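Long-range contact in BAT-2 beta-lactamase (Bacillus atrophaeus, PDB 6W5G), which probably hydrolyses the amide bond of beta-lactam antibiotics as a class D serine beta-lactamase, a source of antibiotic resistance: residues A[217-228]-A[240-251]. Residues are numbered along the deposited sequence; the frame is centred on the assembly and turned at random.
Sequences TRLTDYGLGWFV and FVTNVDASGTAA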
loop_
_atom_site.group_PDB
_atom_site.type_symbol
_atom_site.label_atom_id
_atom_site.label_comp_id
_atom_site.label_asym_id
_atom_site.label_seq_id
_atom_site.Cartn_x
_atom_site.Cartn_y
_atom_site.Cartn_z
ATOM N N THR A 217 3.365 -3.033 -8.284
ATOM C CA THR A 217 3.562 -3.954 -9.400
ATOM C C THR A 217 5.047 -4.251 -9.547
ATOM O O THR A 217 5.884 -3.356 -9.403
ATOM C CB THR A 217 3.090 -3.335 -10.735
ATOM O OG1 THR A 217 1.711 -2.967 -10.650
ATOM C CG2 THR A 217 3.231 -4.331 -11.877
ATOM N N ARG A 218 5.371 -5.497 -9.868
ATOM C CA ARG A 218 6.710 -5.812 -10.364
ATOM C C ARG A 218 6.724 -5.509 -11.861
ATOM O O ARG A 218 6.099 -6.224 -12.650
ATOM C CB ARG A 218 7.045 -7.273 -10.075
ATOM C CG ARG A 218 8.456 -7.658 -10.481
ATOM C CD ARG A 218 8.852 -9.029 -9.949
ATOM N NE ARG A 218 8.009 -10.079 -10.509
ATOM C CZ ARG A 218 7.570 -11.143 -9.843
ATOM N NH1 ARG A 218 7.894 -11.323 -8.562
ATOM N NH2 ARG A 218 6.804 -12.031 -10.467
ATOM N N LEU A 219 7.416 -4.435 -12.258
ATOM C CA LEU A 219 7.295 -3.881 -13.604
ATOM C C LEU A 219 8.129 -4.617 -14.646
ATOM O O LEU A 219 8.065 -4.260 -15.827
ATOM C CB LEU A 219 7.648 -2.393 -13.597
ATOM C CG LEU A 219 6.694 -1.525 -12.766
ATOM C CD1 LEU A 219 7.275 -0.127 -12.562
ATOM C CD2 LEU A 219 5.311 -1.437 -13.418
ATOM N N THR A 220 8.918 -5.612 -14.241
ATOM C CA THR A 220 9.599 -6.462 -15.207
ATOM C C THR A 220 8.601 -7.360 -15.927
ATOM O O THR A 220 8.408 -7.247 -17.142
ATOM C CB THR A 220 10.679 -7.291 -14.505
ATOM O OG1 THR A 220 10.095 -7.993 -13.399
ATOM C CG2 THR A 220 11.805 -6.388 -14.002
ATOM N N ASP A 221 7.932 -8.246 -15.189
ATOM C CA ASP A 221 7.024 -9.209 -15.797
ATOM C C ASP A 221 5.552 -8.902 -15.561
ATOM O O ASP A 221 4.699 -9.620 -16.094
ATOM C CB ASP A 221 7.343 -10.639 -15.337
ATOM C CG ASP A 221 7.205 -10.822 -13.831
ATOM O OD1 ASP A 221 6.909 -9.841 -13.114
ATOM O OD2 ASP A 221 7.383 -11.970 -13.361
ATOM N N TYR A 222 5.229 -7.869 -14.780
ATOM C CA TYR A 222 3.845 -7.614 -14.365
ATOM C C TYR A 222 3.206 -8.863 -13.754
ATOM O O TYR A 222 2.000 -9.100 -13.881
ATOM C CB TYR A 222 3.007 -7.054 -15.520
ATOM C CG TYR A 222 3.366 -5.641 -15.909
ATOM C CD1 TYR A 222 4.546 -5.356 -16.582
ATOM C CD2 TYR A 222 2.516 -4.588 -15.604
ATOM C CE1 TYR A 222 4.871 -4.053 -16.939
ATOM C CE2 TYR A 222 2.828 -3.292 -15.955
ATOM C CZ TYR A 222 4.005 -3.029 -16.620
ATOM O OH TYR A 222 4.313 -1.731 -16.958
ATOM N N GLY A 223 4.015 -9.669 -13.069
ATOM C CA GLY A 223 3.580 -10.946 -12.539
ATOM C C GLY A 223 3.425 -10.955 -11.038
ATOM O O GLY A 223 3.238 -12.030 -10.453
ATOM N N LEU A 224 3.516 -9.797 -10.392
ATOM C CA LEU A 224 3.288 -9.631 -8.966
ATOM C C LEU A 224 2.579 -8.298 -8.807
ATOM O O LEU A 224 3.047 -7.273 -9.323
ATOM C CB LEU A 224 4.609 -9.616 -8.184
ATOM C CG LEU A 224 4.546 -9.069 -6.753
ATOM C CD1 LEU A 224 3.655 -9.930 -5.868
ATOM C CD2 LEU A 224 5.949 -8.964 -6.182
ATOM N N GLY A 225 1.445 -8.318 -8.121
ATOM C CA GLY A 225 0.616 -7.135 -7.993
ATOM C C GLY A 225 -0.026 -7.046 -6.633
ATOM O O GLY A 225 -0.404 -8.067 -6.045
ATOM N N TRP A 226 -0.139 -5.825 -6.126
ATOM C CA TRP A 226 -0.658 -5.564 -4.796
ATOM C C TRP A 226 -1.678 -4.439 -4.851
ATOM O O TRP A 226 -1.535 -3.487 -5.625
ATOM C CB TRP A 226 0.416 -4.987 -3.896
ATOM C CG TRP A 226 1.568 -5.855 -3.472
ATOM C CD1 TRP A 226 2.797 -5.952 -4.068
ATOM C CD2 TRP A 226 1.628 -6.672 -2.298
ATOM N NE1 TRP A 226 3.608 -6.798 -3.346
ATOM C CE2 TRP A 226 2.913 -7.247 -2.251
ATOM C CE3 TRP A 226 0.717 -6.971 -1.278
ATOM C CZ2 TRP A 226 3.303 -8.106 -1.231
ATOM C CZ3 TRP A 226 1.108 -7.831 -0.266
ATOM C CH2 TRP A 226 2.389 -8.381 -0.247
ATOM N N PHE A 227 -2.673 -4.517 -3.970
ATOM C CA PHE A 227 -3.481 -3.355 -3.603
ATOM C C PHE A 227 -3.796 -3.491 -2.123
ATOM O O PHE A 227 -4.448 -4.456 -1.715
ATOM C CB PHE A 227 -4.769 -3.264 -4.438
ATOM C CG PHE A 227 -5.554 -1.990 -4.229
ATOM C CD1 PHE A 227 -4.966 -0.743 -4.441
ATOM C CD2 PHE A 227 -6.889 -2.039 -3.849
ATOM C CE1 PHE A 227 -5.702 0.433 -4.276
ATOM C CE2 PHE A 227 -7.630 -0.875 -3.668
ATOM C CZ PHE A 227 -7.032 0.363 -3.878
ATOM N N VAL A 228 -3.296 -2.564 -1.312
ATOM C CA VAL A 228 -3.445 -2.624 0.139
ATOM C C VAL A 228 -4.104 -1.337 0.615
ATOM O O VAL A 228 -3.820 -0.256 0.093
ATOM C CB VAL A 228 -2.090 -2.876 0.846
ATOM C CG1 VAL A 228 -1.394 -4.119 0.264
ATOM C CG2 VAL A 228 -1.156 -1.652 0.755
ATOM N N PHE A 240 -8.079 -4.114 3.847
ATOM C CA PHE A 240 -7.967 -5.151 2.831
ATOM C C PHE A 240 -6.549 -5.240 2.286
ATOM O O PHE A 240 -5.788 -4.264 2.284
ATOM C CB PHE A 240 -8.956 -4.934 1.670
ATOM C CG PHE A 240 -8.821 -3.587 1.021
ATOM C CD1 PHE A 240 -7.778 -3.317 0.134
ATOM C CD2 PHE A 240 -9.732 -2.581 1.308
ATOM C CE1 PHE A 240 -7.637 -2.062 -0.429
ATOM C CE2 PHE A 240 -9.604 -1.330 0.734
ATOM C CZ PHE A 240 -8.563 -1.075 -0.143
ATOM N N VAL A 241 -6.210 -6.430 1.808
ATOM C CA VAL A 241 -4.991 -6.660 1.042
ATOM C C VAL A 241 -5.330 -7.624 -0.081
ATOM O O VAL A 241 -5.890 -8.696 0.169
ATOM C CB VAL A 241 -3.871 -7.258 1.914
ATOM C CG1 VAL A 241 -2.738 -7.799 1.037
ATOM C CG2 VAL A 241 -3.350 -6.230 2.910
ATOM N N THR A 242 -4.993 -7.250 -1.313
ATOM C CA THR A 242 -5.028 -8.165 -2.443
ATOM C C THR A 242 -3.612 -8.313 -2.971
ATOM O O THR A 242 -2.892 -7.319 -3.104
ATOM C CB THR A 242 -5.953 -7.633 -3.533
ATOM O OG1 THR A 242 -7.284 -7.562 -3.011
ATOM C CG2 THR A 242 -5.936 -8.555 -4.745
ATOM N N ASN A 243 -3.213 -9.554 -3.256
ATOM C CA ASN A 243 -1.879 -9.860 -3.757
ATOM C C ASN A 243 -2.064 -10.978 -4.770
ATOM O O ASN A 243 -2.738 -11.965 -4.478
ATOM C CB ASN A 243 -0.976 -10.280 -2.582
ATOM C CG ASN A 243 0.283 -11.001 -3.019
ATOM O OD1 ASN A 243 0.324 -12.226 -3.035
ATOM N ND2 ASN A 243 1.334 -10.247 -3.312
ATOM N N VAL A 244 -1.513 -10.823 -5.973
ATOM C CA VAL A 244 -1.914 -11.676 -7.088
ATOM C C VAL A 244 -0.779 -11.735 -8.100
ATOM O O VAL A 244 0.079 -10.851 -8.148
ATOM C CB VAL A 244 -3.230 -11.148 -7.720
ATOM C CG1 VAL A 244 -3.012 -9.757 -8.352
ATOM C CG2 VAL A 244 -3.820 -12.146 -8.719
ATOM N N ASP A 245 -0.780 -12.788 -8.924
ATOM C CA ASP A 245 0.202 -12.962 -9.990
ATOM C C ASP A 245 -0.177 -12.168 -11.237
ATOM O O ASP A 245 -0.237 -12.713 -12.346
ATOM C CB ASP A 245 0.424 -14.450 -10.287
ATOM C CG ASP A 245 -0.803 -15.139 -10.901
ATOM O OD1 ASP A 245 -1.937 -14.654 -10.712
ATOM O OD2 ASP A 245 -0.619 -16.185 -11.571
ATOM N N ALA A 246 -0.418 -10.873 -11.059
ATOM C CA ALA A 246 -0.826 -9.972 -12.137
ATOM C C ALA A 246 -0.420 -8.563 -11.725
ATOM O O ALA A 246 0.257 -8.376 -10.713
ATOM C CB ALA A 246 -2.333 -10.084 -12.399
ATOM N N SER A 247 -0.858 -7.560 -12.487
ATOM C CA SER A 247 -0.422 -6.201 -12.197
ATOM C C SER A 247 -1.116 -5.643 -10.955
ATOM O O SER A 247 -2.135 -6.157 -10.478
ATOM C CB SER A 247 -0.727 -5.265 -13.363
ATOM O OG SER A 247 -2.126 -5.045 -13.484
ATOM N N GLY A 248 -0.556 -4.546 -10.447
ATOM C CA GLY A 248 -1.222 -3.817 -9.386
ATOM C C GLY A 248 -2.589 -3.298 -9.779
ATOM O O GLY A 248 -3.490 -3.231 -8.941
ATOM N N THR A 249 -2.763 -2.916 -11.049
ATOM C CA THR A 249 -4.088 -2.524 -11.524
ATOM C C THR A 249 -5.064 -3.692 -11.444
ATOM O O THR A 249 -6.216 -3.522 -11.023
ATOM C CB THR A 249 -3.992 -1.973 -12.950
ATOM O OG1 THR A 249 -3.226 -0.758 -12.936
ATOM C CG2 THR A 249 -5.388 -1.680 -13.524
ATOM N N ALA A 250 -4.623 -4.893 -11.836
ATOM C CA ALA A 250 -5.478 -6.066 -11.679
ATOM C C ALA A 250 -5.819 -6.300 -10.213
ATOM O O ALA A 250 -6.965 -6.623 -9.876
ATOM C CB ALA A 250 -4.797 -7.295 -12.270
ATOM N N ALA A 251 -4.831 -6.148 -9.328
ATOM C CA ALA A 251 -5.085 -6.326 -7.900
ATOM C C ALA A 251 -6.120 -5.329 -7.401
ATOM O O ALA A 251 -6.997 -5.677 -6.597
ATOM C CB ALA A 251 -3.778 -6.165 -7.120
HETATM O O HOH W 1 -0.338 -1.771 -12.710
#
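Strands 225-228 and 240-244 run antiparallel, their axes 4.8 Å apart, with G225 opposite V244 and F227 opposite T242 as hydrogen-bonded pairs; the bond from T242 N to F227 O is nearly straight (171°). How such a hairpin sorts its side chains by face is plain here. On one face W226 and N243 point the same way, and N243 sets ND2 over the indole, 3.6 Å from W226 CE2, its amide tilted 54° from the ring. The polar ends bond elsewhere, N243 OD1 to R67 and Q72, W226 NE1 to the T73 carbonyl. V228 CG1 continues this face against V241 CG2 (3.9 Å). On the other face F227, its CG anti to the backbone N (chi1 -172°), directs its ring to that of F240, near parallel but slid apart so that they barely overlap, F227 CE2 lying 3.4 Å from F240 CE1. A251 CB packs 3.5 Å from W226 C. The chain after strand 240-244 folds back close over G225, G248 N coming 3.8 Å from G225 CA. S247 OG then caps helix 248-261 through A250 N (3.0 Å). The hairpin forms two strands of the central antiparallel sheet, and helix 248-261 packs on it, as in the penicillin-binding transpeptidase fold of serine beta-lactamases.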